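Local structure of ubiquitin-conjugating enzyme-like protein (Leishmania mexicana, 6ZM3) at residues N27-V32 and M113-S118; P73-I79 and F104-R109; F81-V85 and E137-Y141. The protein is probably a catalytically inactive ubiquitin-conjugating enzyme variant that pairs with an active E2 partner in the building of ubiquitin chains. All coordinates share one frame; numbering follows the deposited sequence. Where two conformers were deposited one is given.

Contact 1 (N27-V32 and M113-S118); sequences NQNVSV and MELCLS
Val30 and Val32 both turn toward the helix beginning at Met113, and Leu117 comes down from that helix to meet them. The pairing is a basic one of the ubiquitin-conjugating (UBC) fold, in which a helix packs against one face of a four-stranded antiparallel sheet; here the partner is the outermost strand of that sheet. Strand 30-32 and helix 113-118 are roughly antiparallel, 148° between their directions.

Leu117 is shared by both valines, each branch meeting a different part of the helix. Val30 puts CG1, the methyl opposite its backbone N, against Leu117 CB at 3.3 Å, tighter than ordinary van der Waals contact, while CG2 rests on the helix backbone where Leu117 passes into Ser118. Val32 uses CG2 for Leu117 CD1, at 3.5 Å, and for the backbone of Glu114; its CG1 crosses Met113 at about a right angle, 4.1 Å from CB. Leu117 reaches this place because chi1 of -62° swings CG back beside its own backbone N, and its CD1 also presses on the carbonyl atom Ser31 O at 3.3 Å. Trp45 and Ile49 of strand 44-50 and Leu64 and Ile66 of strand 61-67 complete the apolar layer.

A polar margin borders it. A water donates to Asn29 OD1 and is also hydrogen-bonded to Ser118 OG, bridging the segments. Glu114 is fully extended, which carries OE2 to 3.6 Å from Asn27 ND2, with amide and carboxylate planes 61° apart. That amide is oriented within its own loop: Asn27 OD1 accepts an almost straight bond from Asn29 N at 3.0 Å, an Asx turn, and a more bent one from Val30 N at 3.1 Å, which makes it an Asx motif.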
ATOM      1  N   ASN B  27      10.915  13.715  10.937  1.00 39.08           N
ATOM      2  CA  ASN B  27      11.303  12.329  10.734  1.00 40.55           C
ATOM      3  C   ASN B  27      10.344  11.744   9.714  1.00 36.73           C
ATOM      4  O   ASN B  27       9.183  11.508  10.022  1.00 41.78           O
ATOM      5  CB  ASN B  27      11.180  11.503  12.017  1.00 43.11           C
ATOM      6  CG  ASN B  27      11.621  10.064  11.848  1.00 47.34           C
ATOM      7  OD1 ASN B  27      11.489   9.480  10.771  1.00 43.30           O
ATOM      8  ND2 ASN B  27      12.162   9.484  12.908  1.00 51.51           N
ATOM      9  N   GLN B  28      10.810  11.602   8.475  0.50 35.74           N
ATOM     10  CA  GLN B  28       9.975  10.978   7.464  0.50 35.08           C
ATOM     11  C   GLN B  28      10.712   9.759   6.927  0.50 33.53           C
ATOM     12  O   GLN B  28      10.858   9.595   5.717  0.50 34.27           O
ATOM     13  CB  GLN B  28       9.532  11.976   6.386  0.50 37.98           C
ATOM     14  CG  GLN B  28      10.640  12.898   5.891  0.50 37.20           C
ATOM     15  CD  GLN B  28      10.442  13.327   4.456  0.50 40.15           C
ATOM     16  OE1 GLN B  28       9.431  13.935   4.096  0.50 40.52           O
ATOM     17  NE2 GLN B  28      11.417  13.005   3.619  0.50 40.59           N
ATOM     18  N   ASN B  29      11.197   8.922   7.850  1.00 29.92           N
ATOM     19  CA  ASN B  29      11.702   7.622   7.436  1.00 28.80           C
ATOM     20  C   ASN B  29      11.086   6.508   8.286  1.00 23.88           C
ATOM     21  O   ASN B  29      11.202   5.326   7.945  1.00 24.44           O
ATOM     22  CB  ASN B  29      13.207   7.679   7.151  1.00 28.72           C
ATOM     23  CG  ASN B  29      14.011   7.885   8.418  1.00 32.69           C
ATOM     24  OD1 ASN B  29      13.759   7.227   9.424  1.00 32.91           O
ATOM     25  ND2 ASN B  29      14.970   8.792   8.401  1.00 27.34           N
ATOM     26  N   VAL B  30      10.425   6.890   9.385  1.00 22.06           N
ATOM     27  CA  VAL B  30       9.678   5.956  10.219  1.00 23.84           C
ATOM     28  C   VAL B  30       8.366   6.596  10.690  1.00 27.13           C
ATOM     29  O   VAL B  30       8.304   7.805  10.941  1.00 26.30           O
ATOM     30  CB  VAL B  30      10.566   5.473  11.384  1.00 30.30           C
ATOM     31  CG1 VAL B  30       9.789   5.067  12.613  1.00 30.30           C
ATOM     32  CG2 VAL B  30      11.529   4.369  10.984  1.00 23.78           C
ATOM     33  N   SER B  31       7.298   5.793  10.830  1.00 23.77           N
ATOM     34  CA  SER B  31       6.023   6.353  11.263  1.00 23.64           C
ATOM     35  C   SER B  31       5.153   5.309  11.936  1.00 24.34           C
ATOM     36  O   SER B  31       5.185   4.139  11.528  1.00 22.47           O
ATOM     37  CB  SER B  31       5.289   6.949  10.103  1.00 24.64           C
ATOM     38  OG  SER B  31       4.178   7.646  10.610  1.00 29.39           O
ATOM     39  N   VAL B  32       4.391   5.758  12.941  1.00 23.59           N
ATOM     40  CA  VAL B  32       3.453   4.913  13.661  1.00 24.25           C
ATOM     41  C   VAL B  32       2.175   5.712  13.830  1.00 24.41           C
ATOM     42  O   VAL B  32       2.218   6.924  14.033  1.00 21.78           O
ATOM     43  CB  VAL B  32       3.993   4.499  15.045  1.00 27.65           C
ATOM     44  CG1 VAL B  32       3.162   3.403  15.678  1.00 28.82           C
ATOM     45  CG2 VAL B  32       5.459   4.118  15.023  1.00 29.39           C
ATOM     46  N   MET B 113       7.090   2.732  20.544  1.00 25.44           N
ATOM     47  CA  MET B 113       6.890   2.094  19.244  1.00 24.37           C
ATOM     48  C   MET B 113       7.687   2.797  18.150  1.00 26.49           C
ATOM     49  O   MET B 113       8.260   2.134  17.286  1.00 23.17           O
ATOM     50  CB  MET B 113       5.411   2.024  18.857  1.00 25.25           C
ATOM     51  CG  MET B 113       4.627   1.088  19.721  1.00 28.16           C
ATOM     52  SD  MET B 113       2.891   1.099  19.260  1.00 27.65           S
ATOM     53  CE  MET B 113       2.264   2.363  20.363  1.00 27.87           C
ATOM     54  N   GLU B 114       7.761   4.138  18.183  1.00 23.22           N
ATOM     55  CA  GLU B 114       8.557   4.841  17.200  1.00 23.19           C
ATOM     56  C   GLU B 114      10.051   4.469  17.268  1.00 27.06           C
ATOM     57  O   GLU B 114      10.721   4.321  16.231  1.00 22.96           O
ATOM     58  CB  GLU B 114       8.304   6.349  17.309  1.00 29.39           C
ATOM     59  CG  GLU B 114       9.106   7.124  16.292  1.00 30.12           C
ATOM     60  CD  GLU B 114       9.010   8.640  16.318  1.00 35.25           C
ATOM     61  OE1 GLU B 114       8.229   9.182  17.134  1.00 31.19           O
ATOM     62  OE2 GLU B 114       9.719   9.271  15.501  1.00 38.49           O
ATOM     63  N   LEU B 115      10.595   4.374  18.488  1.00 25.06           N
ATOM     64  CA  LEU B 115      11.990   3.965  18.639  1.00 25.74           C
ATOM     65  C   LEU B 115      12.190   2.518  18.152  1.00 22.28           C
ATOM     66  O   LEU B 115      13.201   2.230  17.515  1.00 25.79           O
ATOM     67  CB  LEU B 115      12.447   4.200  20.090  1.00 29.46           C
ATOM     68  CG  LEU B 115      13.938   3.981  20.403  1.00 31.09           C
ATOM     69  CD1 LEU B 115      14.865   4.756  19.470  1.00 31.23           C
ATOM     70  CD2 LEU B 115      14.222   4.347  21.849  1.00 34.55           C
ATOM     71  N   CYS B 116      11.233   1.625  18.415  1.00 21.67           N
ATOM     72  CA  CYS B 116      11.315   0.250  17.903  1.00 26.21           C
ATOM     73  C   CYS B 116      11.492   0.259  16.391  1.00 26.55           C
ATOM     74  O   CYS B 116      12.368  -0.441  15.861  1.00 25.35           O
ATOM     75  CB  CYS B 116      10.112  -0.636  18.240  1.00 23.14           C
ATOM     76  SG  CYS B 116       9.897  -1.065  19.985  1.00 27.47           S
ATOM     77  N   LEU B 117      10.691   1.088  15.700  1.00 25.42           N
ATOM     78  CA  LEU B 117      10.796   1.179  14.252  1.00 23.62           C
ATOM     79  C   LEU B 117      12.111   1.818  13.794  1.00 25.02           C
ATOM     80  O   LEU B 117      12.702   1.348  12.810  1.00 24.20           O
ATOM     81  CB  LEU B 117       9.568   1.895  13.667  1.00 21.81           C
ATOM     82  CG  LEU B 117       8.195   1.259  13.877  1.00 22.24           C
ATOM     83  CD1 LEU B 117       7.160   1.914  12.939  1.00 23.01           C
ATOM     84  CD2 LEU B 117       8.200  -0.248  13.630  1.00 26.39           C
ATOM     85  N   SER B 118      12.588   2.901  14.457  1.00 24.15           N
ATOM     86  CA  SER B 118      13.878   3.466  14.096  0.50 25.79           C
ATOM     87  C   SER B 118      14.967   2.410  14.224  1.00 22.08           C
ATOM     88  O   SER B 118      15.871   2.389  13.408  1.00 21.81           O
ATOM     89  CB  SER B 118      14.240   4.701  14.886  0.50 24.47           C
ATOM     90  OG  SER B 118      13.949   5.843  14.113  0.50 28.56           O
TER
HETATM   91  O   HOH W   1      14.792   6.957  11.842  1.00 34.18           O

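Contact 2 (P73-I79 and F104-R109); sequences PKVPPHI and FKHWDR
Pro73 O receives the indole N-H of Trp107 at 2.9 Å from NE1, a bond that lies close to the plane of the indole but meets the carbonyl well above its own plane. Lys74 O lies at the same ring edge, 3.3 Å from Trp107 CD1. The faces of the indole are also occupied: Pro76 CA sits over the six-membered ring, 3.6 Å from its centroid in a CH-pi contact, and Arg109 N lies over the opposite face. With chi1 at 173°, Trp107 projects CG opposite its backbone N, and the ring slides past the Pro76 pyrrolidine, whose CG is 3.5 Å from Trp107 CG.

The run Tyr72 to Pro77 carries the Tyr-Pro-x-x-Pro-Pro signature of the UBC fold, with a cis peptide bond before Pro73, and it leads into strand 78-81. Phe104 extends the apolar surface: Pro76 CB is 3.4 Å from its CD1, and Ile79 CG1 meets the ring edge at CZ, 3.9 Å away. At the other end, the Arg109 guanidinium lies with one face on Pro73, 3.5 Å between NH2 and CG, while NH2 is hydrogen-bonded to Val7 O.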
ATOM      1  N   PRO B  73       3.640  -1.146  28.446  1.00 27.73           N
ATOM      2  CA  PRO B  73       4.972  -1.472  27.941  1.00 27.49           C
ATOM      3  C   PRO B  73       5.846  -2.256  28.932  1.00 28.54           C
ATOM      4  O   PRO B  73       7.063  -2.111  28.890  1.00 30.07           O
ATOM      5  CB  PRO B  73       5.564  -0.073  27.760  1.00 28.66           C
ATOM      6  CG  PRO B  73       5.024   0.716  28.917  1.00 28.03           C
ATOM      7  CD  PRO B  73       3.697   0.083  29.257  1.00 27.54           C
ATOM      8  N   LYS B  74       5.220  -3.024  29.832  1.00 29.54           N
ATOM      9  CA  LYS B  74       5.962  -3.832  30.799  1.00 35.49           C
ATOM     10  C   LYS B  74       6.711  -4.932  30.049  1.00 34.30           C
ATOM     11  O   LYS B  74       7.882  -5.198  30.335  1.00 33.00           O
ATOM     12  CB  LYS B  74       5.080  -4.371  31.926  1.00 37.16           C
ATOM     13  CG  LYS B  74       4.813  -3.365  33.044  1.00 39.30           C
ATOM     14  CD  LYS B  74       4.360  -3.989  34.355  1.00 44.15           C
ATOM     15  CE  LYS B  74       2.857  -4.019  34.547  1.00 44.39           C
ATOM     16  NZ  LYS B  74       2.193  -4.990  33.643  1.00 47.17           N
ATOM     17  N   VAL B  75       6.033  -5.480  29.036  1.00 32.81           N
ATOM     18  CA  VAL B  75       6.643  -6.376  28.058  1.00 35.78           C
ATOM     19  C   VAL B  75       6.613  -5.690  26.690  1.00 36.47           C
ATOM     20  O   VAL B  75       5.850  -4.746  26.484  1.00 34.90           O
ATOM     21  CB  VAL B  75       5.926  -7.738  28.037  1.00 36.48           C
ATOM     22  CG1 VAL B  75       5.940  -8.408  29.400  1.00 38.77           C
ATOM     23  CG2 VAL B  75       4.504  -7.622  27.517  1.00 40.78           C
ATOM     24  N   PRO B  76       7.442  -6.097  25.697  1.00 35.49           N
ATOM     25  CA  PRO B  76       7.538  -5.341  24.448  1.00 30.78           C
ATOM     26  C   PRO B  76       6.247  -5.409  23.625  1.00 26.30           C
ATOM     27  O   PRO B  76       5.405  -6.279  23.846  1.00 29.27           O
ATOM     28  CB  PRO B  76       8.722  -6.013  23.713  1.00 32.93           C
ATOM     29  CG  PRO B  76       9.443  -6.808  24.798  1.00 30.98           C
ATOM     30  CD  PRO B  76       8.328  -7.273  25.711  1.00 33.84           C
ATOM     31  N   PRO B  77       6.050  -4.494  22.642  1.00 25.69           N
ATOM     32  CA  PRO B  77       4.943  -4.626  21.704  1.00 26.82           C
ATOM     33  C   PRO B  77       5.234  -5.804  20.773  1.00 27.87           C
ATOM     34  O   PRO B  77       6.397  -6.158  20.547  1.00 34.12           O
ATOM     35  CB  PRO B  77       5.017  -3.340  20.870  1.00 27.10           C
ATOM     36  CG  PRO B  77       6.442  -2.833  20.991  1.00 30.82           C
ATOM     37  CD  PRO B  77       6.937  -3.373  22.312  1.00 25.98           C
ATOM     38  N   HIS B  78       4.172  -6.377  20.215  1.00 31.24           N
ATOM     39  CA  HIS B  78       4.293  -7.408  19.190  1.00 30.37           C
ATOM     40  C   HIS B  78       4.308  -6.721  17.837  1.00 28.06           C
ATOM     41  O   HIS B  78       3.330  -6.054  17.510  1.00 27.21           O
ATOM     42  CB  HIS B  78       3.124  -8.392  19.318  1.00 32.43           C
ATOM     43  CG  HIS B  78       2.990  -8.936  20.701  1.00 45.05           C
ATOM     44  ND1 HIS B  78       3.948  -9.753  21.269  1.00 46.51           N
ATOM     45  CD2 HIS B  78       2.030  -8.779  21.640  1.00 51.46           C
ATOM     46  CE1 HIS B  78       3.577 -10.088  22.483  1.00 48.18           C
ATOM     47  NE2 HIS B  78       2.403  -9.502  22.737  1.00 50.93           N
ATOM     48  N   ILE B  79       5.430  -6.842  17.117  1.00 26.71           N
ATOM     49  CA  ILE B  79       5.647  -6.203  15.832  1.00 25.46           C
ATOM     50  C   ILE B  79       5.753  -7.311  14.779  1.00 29.11           C
ATOM     51  O   ILE B  79       6.547  -8.243  14.925  1.00 25.48           O
ATOM     52  CB  ILE B  79       6.891  -5.284  15.866  1.00 25.50           C
ATOM     53  CG1 ILE B  79       6.860  -4.300  17.051  1.00 24.65           C
ATOM     54  CG2 ILE B  79       7.132  -4.563  14.539  1.00 25.85           C
ATOM     55  CD1 ILE B  79       7.853  -3.141  16.907  1.00 23.96           C
ATOM     56  N   PHE B 104      14.380  -5.871  22.065  1.00 26.31           N
ATOM     57  CA  PHE B 104      13.414  -6.707  22.751  1.00 26.61           C
ATOM     58  C   PHE B 104      14.112  -7.648  23.729  1.00 26.90           C
ATOM     59  O   PHE B 104      13.538  -7.984  24.765  1.00 28.78           O
ATOM     60  CB  PHE B 104      12.646  -7.563  21.744  1.00 30.26           C
ATOM     61  CG  PHE B 104      11.581  -6.820  20.974  1.00 33.03           C
ATOM     62  CD1 PHE B 104      11.144  -5.570  21.379  1.00 30.99           C
ATOM     63  CD2 PHE B 104      10.980  -7.404  19.863  1.00 38.14           C
ATOM     64  CE1 PHE B 104      10.167  -4.890  20.662  1.00 33.97           C
ATOM     65  CE2 PHE B 104       9.992  -6.728  19.153  1.00 35.55           C
ATOM     66  CZ  PHE B 104       9.601  -5.466  19.545  1.00 34.08           C
ATOM     67  N   LYS B 105      15.296  -8.130  23.340  1.00 31.76           N
ATOM     68  CA  LYS B 105      16.083  -9.049  24.155  1.00 32.72           C
ATOM     69  C   LYS B 105      16.374  -8.400  25.504  1.00 31.68           C
ATOM     70  O   LYS B 105      16.193  -9.031  26.544  1.00 29.81           O
ATOM     71  CB  LYS B 105      17.413  -9.348  23.454  1.00 33.49           C
ATOM     72  CG  LYS B 105      18.252 -10.470  24.068  1.00 37.76           C
ATOM     73  CD  LYS B 105      19.673 -10.485  23.520  1.00 38.03           C
ATOM     74  CE  LYS B 105      20.326 -11.848  23.432  1.00 45.51           C
ATOM     75  NZ  LYS B 105      20.450 -12.506  24.753  1.00 42.64           N
ATOM     76  N   HIS B 106      16.824  -7.142  25.455  1.00 30.81           N
ATOM     77  CA  HIS B 106      17.073  -6.345  26.652  1.00 31.84           C
ATOM     78  C   HIS B 106      16.039  -5.219  26.746  1.00 33.19           C
ATOM     79  O   HIS B 106      16.379  -4.053  26.526  1.00 39.93           O
ATOM     80  CB  HIS B 106      18.518  -5.831  26.620  1.00 31.91           C
ATOM     81  CG  HIS B 106      19.541  -6.926  26.594  1.00 34.72           C
ATOM     82  ND1 HIS B 106      19.628  -7.891  27.598  1.00 40.95           N
ATOM     83  CD2 HIS B 106      20.547  -7.184  25.732  1.00 36.16           C
ATOM     84  CE1 HIS B 106      20.632  -8.704  27.340  1.00 39.47           C
ATOM     85  NE2 HIS B 106      21.215  -8.283  26.195  1.00 41.60           N
ATOM     86  N   TRP B 107      14.792  -5.588  27.077  1.00 31.55           N
ATOM     87  CA  TRP B 107      13.639  -4.690  26.953  1.00 30.97           C
ATOM     88  C   TRP B 107      13.693  -3.650  28.073  1.00 33.51           C
ATOM     89  O   TRP B 107      13.732  -4.018  29.244  1.00 33.73           O
ATOM     90  CB  TRP B 107      12.318  -5.482  26.991  1.00 32.21           C
ATOM     91  CG  TRP B 107      11.081  -4.628  27.034  1.00 32.21           C
ATOM     92  CD1 TRP B 107      10.146  -4.555  28.028  1.00 32.90           C
ATOM     93  CD2 TRP B 107      10.643  -3.715  26.011  1.00 31.52           C
ATOM     94  NE1 TRP B 107       9.162  -3.652  27.694  1.00 34.69           N
ATOM     95  CE2 TRP B 107       9.455  -3.106  26.476  1.00 31.90           C
ATOM     96  CE3 TRP B 107      11.163  -3.328  24.768  1.00 29.45           C
ATOM     97  CZ2 TRP B 107       8.751  -2.175  25.711  1.00 32.23           C
ATOM     98  CZ3 TRP B 107      10.479  -2.387  24.022  1.00 32.85           C
ATOM     99  CH2 TRP B 107       9.304  -1.804  24.504  1.00 31.58           C
ATOM    100  N   ASP B 108      13.699  -2.371  27.684  1.00 30.62           N
ATOM    101  CA  ASP B 108      13.522  -1.222  28.557  1.00 30.68           C
ATOM    102  C   ASP B 108      12.129  -0.620  28.305  1.00 35.33           C
ATOM    103  O   ASP B 108      11.894  -0.111  27.217  1.00 32.81           O
ATOM    104  CB  ASP B 108      14.619  -0.215  28.220  1.00 29.86           C
ATOM    105  CG  ASP B 108      14.603   1.062  29.049  1.00 35.72           C
ATOM    106  OD1 ASP B 108      13.608   1.291  29.769  1.00 36.53           O
ATOM    107  OD2 ASP B 108      15.592   1.822  28.952  1.00 42.24           O
ATOM    108  N   ARG B 109      11.218  -0.711  29.295  1.00 35.31           N
ATOM    109  CA  ARG B 109       9.956   0.014  29.406  1.00 38.66           C
ATOM    110  C   ARG B 109       9.914   1.293  28.570  1.00 37.63           C
ATOM    111  O   ARG B 109       8.904   1.579  27.928  1.00 40.59           O
ATOM    112  CB  ARG B 109       9.776   0.505  30.851  1.00 47.59           C
ATOM    113  CG  ARG B 109       8.799  -0.302  31.689  1.00 47.54           C
ATOM    114  CD  ARG B 109       8.249   0.587  32.790  1.00 47.77           C
ATOM    115  NE  ARG B 109       7.231   1.541  32.331  1.00 43.26           N
ATOM    116  CZ  ARG B 109       5.917   1.389  32.497  1.00 38.72           C
ATOM    117  NH1 ARG B 109       5.437   0.328  33.120  1.00 37.55           N
ATOM    118  NH2 ARG B 109       5.081   2.311  32.037  1.00 40.56           N
TER

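Contact 3 (F81-V85 and E137-Y141); sequences FLSKV and EGSTY
Tyr141, the C-terminal residue, carries the aliphatic chain of Lys84 over one face of its ring, with CG 4.0 Å from the ring centroid and 22° off the normal, a CH-pi contact. A water lies at the ring edge, in plane; it donates to Leu82 O and accepts from Tyr141 N, bridging the two chain segments. The second aromatic group, Phe81, has Val85 CG2 over the rim of one face, and Phe81 CB is 4.1 Å from Tyr141 CE2.

Torsions explain how the lysine comes to lie there. Lys84 points CG opposite its backbone N (chi1 -155°) and continues extended, which lays its methylenes obliquely across the tyrosine. At the far end of the ring, the hydroxyl accepts a nearly straight bond (175°) from Val85 N, 3.2 Å from Tyr141 OH, and a water close to Tyr141 OH may also reach Val85 O.

Ser139 O is gripped three times. Lys84 N donates to it at 3.0 Å, from above the carbonyl plane, and two waters donate as well, one of them bonded to Ser83 OG and the other to Lys84 O. Nearby, Thr140 CA makes a C-H...O contact of 3.5 Å with Leu82 O. The Ser83 hydroxyl has a protein partner too, Ser63 N.

The chain ends in a tail without further helices, consistent with ubiquitin-conjugating enzyme variants, which lack the C-terminal helices of canonical E2s. Leu82, Ser83 and Thr140 each meet an apolar side chain of another protein chain. The tail, coming after helix 113-125, lies against the loop that leaves strand 78-81, which itself packs through Phe81, Ser83 and Val85 on Leu64 and Leu62 of strand 61-67.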
ATOM      1  N   PHE B  81       6.127  -7.642  10.458  1.00 23.24           N
ATOM      2  CA  PHE B  81       6.201  -7.015   9.148  1.00 21.29           C
ATOM      3  C   PHE B  81       5.057  -7.546   8.290  1.00 23.86           C
ATOM      4  O   PHE B  81       4.799  -8.757   8.272  1.00 24.36           O
ATOM      5  CB  PHE B  81       7.544  -7.271   8.468  1.00 20.14           C
ATOM      6  CG  PHE B  81       8.668  -6.344   8.866  1.00 20.81           C
ATOM      7  CD1 PHE B  81       9.433  -6.611  10.000  1.00 21.24           C
ATOM      8  CD2 PHE B  81       8.984  -5.236   8.096  1.00 21.15           C
ATOM      9  CE1 PHE B  81      10.475  -5.766  10.354  1.00 20.84           C
ATOM     10  CE2 PHE B  81      10.035  -4.410   8.438  1.00 21.73           C
ATOM     11  CZ  PHE B  81      10.786  -4.691   9.562  1.00 21.23           C
ATOM     12  N   LEU B  82       4.389  -6.635   7.578  1.00 20.90           N
ATOM     13  CA  LEU B  82       3.401  -7.020   6.575  1.00 21.20           C
ATOM     14  C   LEU B  82       4.077  -7.126   5.215  1.00 22.93           C
ATOM     15  O   LEU B  82       3.725  -8.011   4.429  1.00 23.98           O
ATOM     16  CB  LEU B  82       2.272  -5.993   6.520  1.00 21.95           C
ATOM     17  CG  LEU B  82       1.415  -5.870   7.779  1.00 23.17           C
ATOM     18  CD1 LEU B  82       0.219  -4.964   7.504  1.00 24.30           C
ATOM     19  CD2 LEU B  82       0.935  -7.221   8.276  1.00 23.48           C
ATOM     20  N   SER B  83       4.987  -6.174   4.922  1.00 21.51           N
ATOM     21  CA  SER B  83       5.896  -6.256   3.801  1.00 21.39           C
ATOM     22  C   SER B  83       6.962  -7.302   4.100  1.00 24.97           C
ATOM     23  O   SER B  83       7.594  -7.223   5.147  1.00 24.70           O
ATOM     24  CB  SER B  83       6.564  -4.917   3.566  1.00 22.47           C
ATOM     25  OG  SER B  83       5.614  -3.887   3.287  1.00 23.59           O
ATOM     26  N   LYS B  84       7.216  -8.199   3.140  1.00 22.29           N
ATOM     27  CA  LYS B  84       8.241  -9.233   3.246  1.00 24.44           C
ATOM     28  C   LYS B  84       9.647  -8.629   3.279  1.00 22.36           C
ATOM     29  O   LYS B  84       9.994  -7.771   2.466  1.00 24.14           O
ATOM     30  CB  LYS B  84       8.130 -10.226   2.083  1.00 28.06           C
ATOM     31  CG  LYS B  84       8.693 -11.604   2.412  1.00 33.33           C
ATOM     32  CD  LYS B  84       8.408 -12.646   1.358  1.00 33.05           C
ATOM     33  CE  LYS B  84       8.540 -14.052   1.891  1.00 38.73           C
ATOM     34  NZ  LYS B  84       8.127 -15.025   0.856  1.00 39.52           N
ATOM     35  N   VAL B  85      10.427  -9.076   4.266  1.00 23.11           N
ATOM     36  CA  VAL B  85      11.813  -8.662   4.438  1.00 25.09           C
ATOM     37  C   VAL B  85      12.662  -9.905   4.678  1.00 25.68           C
ATOM     38  O   VAL B  85      12.153 -10.922   5.171  1.00 24.50           O
ATOM     39  CB  VAL B  85      11.982  -7.664   5.605  1.00 24.69           C
ATOM     40  CG1 VAL B  85      11.403  -6.297   5.256  1.00 23.36           C
ATOM     41  CG2 VAL B  85      11.378  -8.186   6.909  1.00 24.86           C
ATOM     42  N   GLU B 137      10.181  -6.143  -4.544  1.00 24.60           N
ATOM     43  CA  GLU B 137       9.550  -5.011  -3.891  1.00 26.66           C
ATOM     44  C   GLU B 137       8.048  -5.167  -4.053  1.00 27.17           C
ATOM     45  O   GLU B 137       7.598  -5.403  -5.171  1.00 32.27           O
ATOM     46  CB  GLU B 137       9.953  -3.708  -4.574  1.00 28.27           C
ATOM     47  CG  GLU B 137       9.483  -2.481  -3.790  1.00 28.70           C
ATOM     48  CD  GLU B 137      10.229  -1.233  -4.235  1.00 31.66           C
ATOM     49  OE1 GLU B 137      11.010  -1.342  -5.156  1.00 36.39           O
ATOM     50  OE2 GLU B 137      10.052  -0.183  -3.646  1.00 32.42           O
ATOM     51  N   GLY B 138       7.321  -5.105  -2.930  1.00 26.20           N
ATOM     52  CA  GLY B 138       5.868  -5.179  -2.871  1.00 22.36           C
ATOM     53  C   GLY B 138       5.391  -6.513  -2.309  1.00 27.01           C
ATOM     54  O   GLY B 138       4.194  -6.686  -2.079  1.00 25.76           O
ATOM     55  N   SER B 139       6.333  -7.448  -2.097  1.00 26.78           N
ATOM     56  CA  SER B 139       5.982  -8.785  -1.640  1.00 29.25           C
ATOM     57  C   SER B 139       5.425  -8.690  -0.229  1.00 29.22           C
ATOM     58  O   SER B 139       5.811  -7.803   0.532  1.00 29.87           O
ATOM     59  CB  SER B 139       7.183  -9.708  -1.698  1.00 32.72           C
ATOM     60  OG  SER B 139       7.831  -9.637  -2.970  1.00 33.73           O
ATOM     61  N   THR B 140       4.519  -9.613   0.097  1.00 27.64           N
ATOM     62  CA  THR B 140       3.875  -9.708   1.394  1.00 27.69           C
ATOM     63  C   THR B 140       4.046 -11.158   1.838  1.00 30.98           C
ATOM     64  O   THR B 140       4.438 -11.975   1.012  1.00 32.85           O
ATOM     65  CB  THR B 140       2.405  -9.255   1.336  1.00 30.26           C
ATOM     66  OG1 THR B 140       1.701 -10.135   0.461  1.00 30.77           O
ATOM     67  CG2 THR B 140       2.199  -7.844   0.818  1.00 26.25           C
ATOM     68  N   TYR B 141       3.775 -11.462   3.120  1.00 33.61           N
ATOM     69  CA  TYR B 141       3.801 -12.829   3.631  1.00 39.55           C
ATOM     70  C   TYR B 141       2.570 -13.590   3.118  1.00 42.34           C
ATOM     71  O   TYR B 141       1.589 -12.976   2.680  1.00 48.74           O
ATOM     72  CB  TYR B 141       3.988 -12.862   5.161  1.00 33.51           C
ATOM     73  CG  TYR B 141       5.363 -12.383   5.557  1.00 29.61           C
ATOM     74  CD1 TYR B 141       6.457 -13.254   5.565  1.00 29.07           C
ATOM     75  CD2 TYR B 141       5.601 -11.043   5.846  1.00 26.96           C
ATOM     76  CE1 TYR B 141       7.733 -12.802   5.882  1.00 26.44           C
ATOM     77  CE2 TYR B 141       6.876 -10.572   6.125  1.00 25.24           C
ATOM     78  CZ  TYR B 141       7.946 -11.455   6.149  1.00 26.16           C
ATOM     79  OH  TYR B 141       9.192 -10.989   6.455  1.00 26.96           O
ATOM     80  OXT TYR B 141       2.538 -14.826   3.120  1.00 49.08           O
TER
HETATM   81  O   HOH W   2       1.946  -9.893   4.805  1.00 31.23           O
HETATM   82  O   HOH W   3       5.015  -5.004   0.849  1.00 22.87           O
HETATM   83  O   HOH W   4       8.600  -6.516   0.548  1.00 26.58           O
HETATM   84  O   HOH W   5      10.708 -12.919   7.084  1.00 27.10           O

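In the fold
After helix 9-22 the chain enters contact 1 through residues 27-32, and segment 113-118, the start of helix 113-125, closes a long loop holding the other three strands of the sheet. Contact 2 is nested within it, closing the shorter excursion from 73-79 to 104-109. The two touch directly: Cys116 of the helix packs on Ile79, Pro77, Phe104 and Trp107, and both reach the same sheet. Contact 3 begins just after contact 2's first segment, at 81-85, and closes only at the C terminus, so its loop crosses both others. It ties the tail to the loop after edge strand 78-81; its centre is about 23 Å from that of contact 2, on the opposite side of the chain's centre.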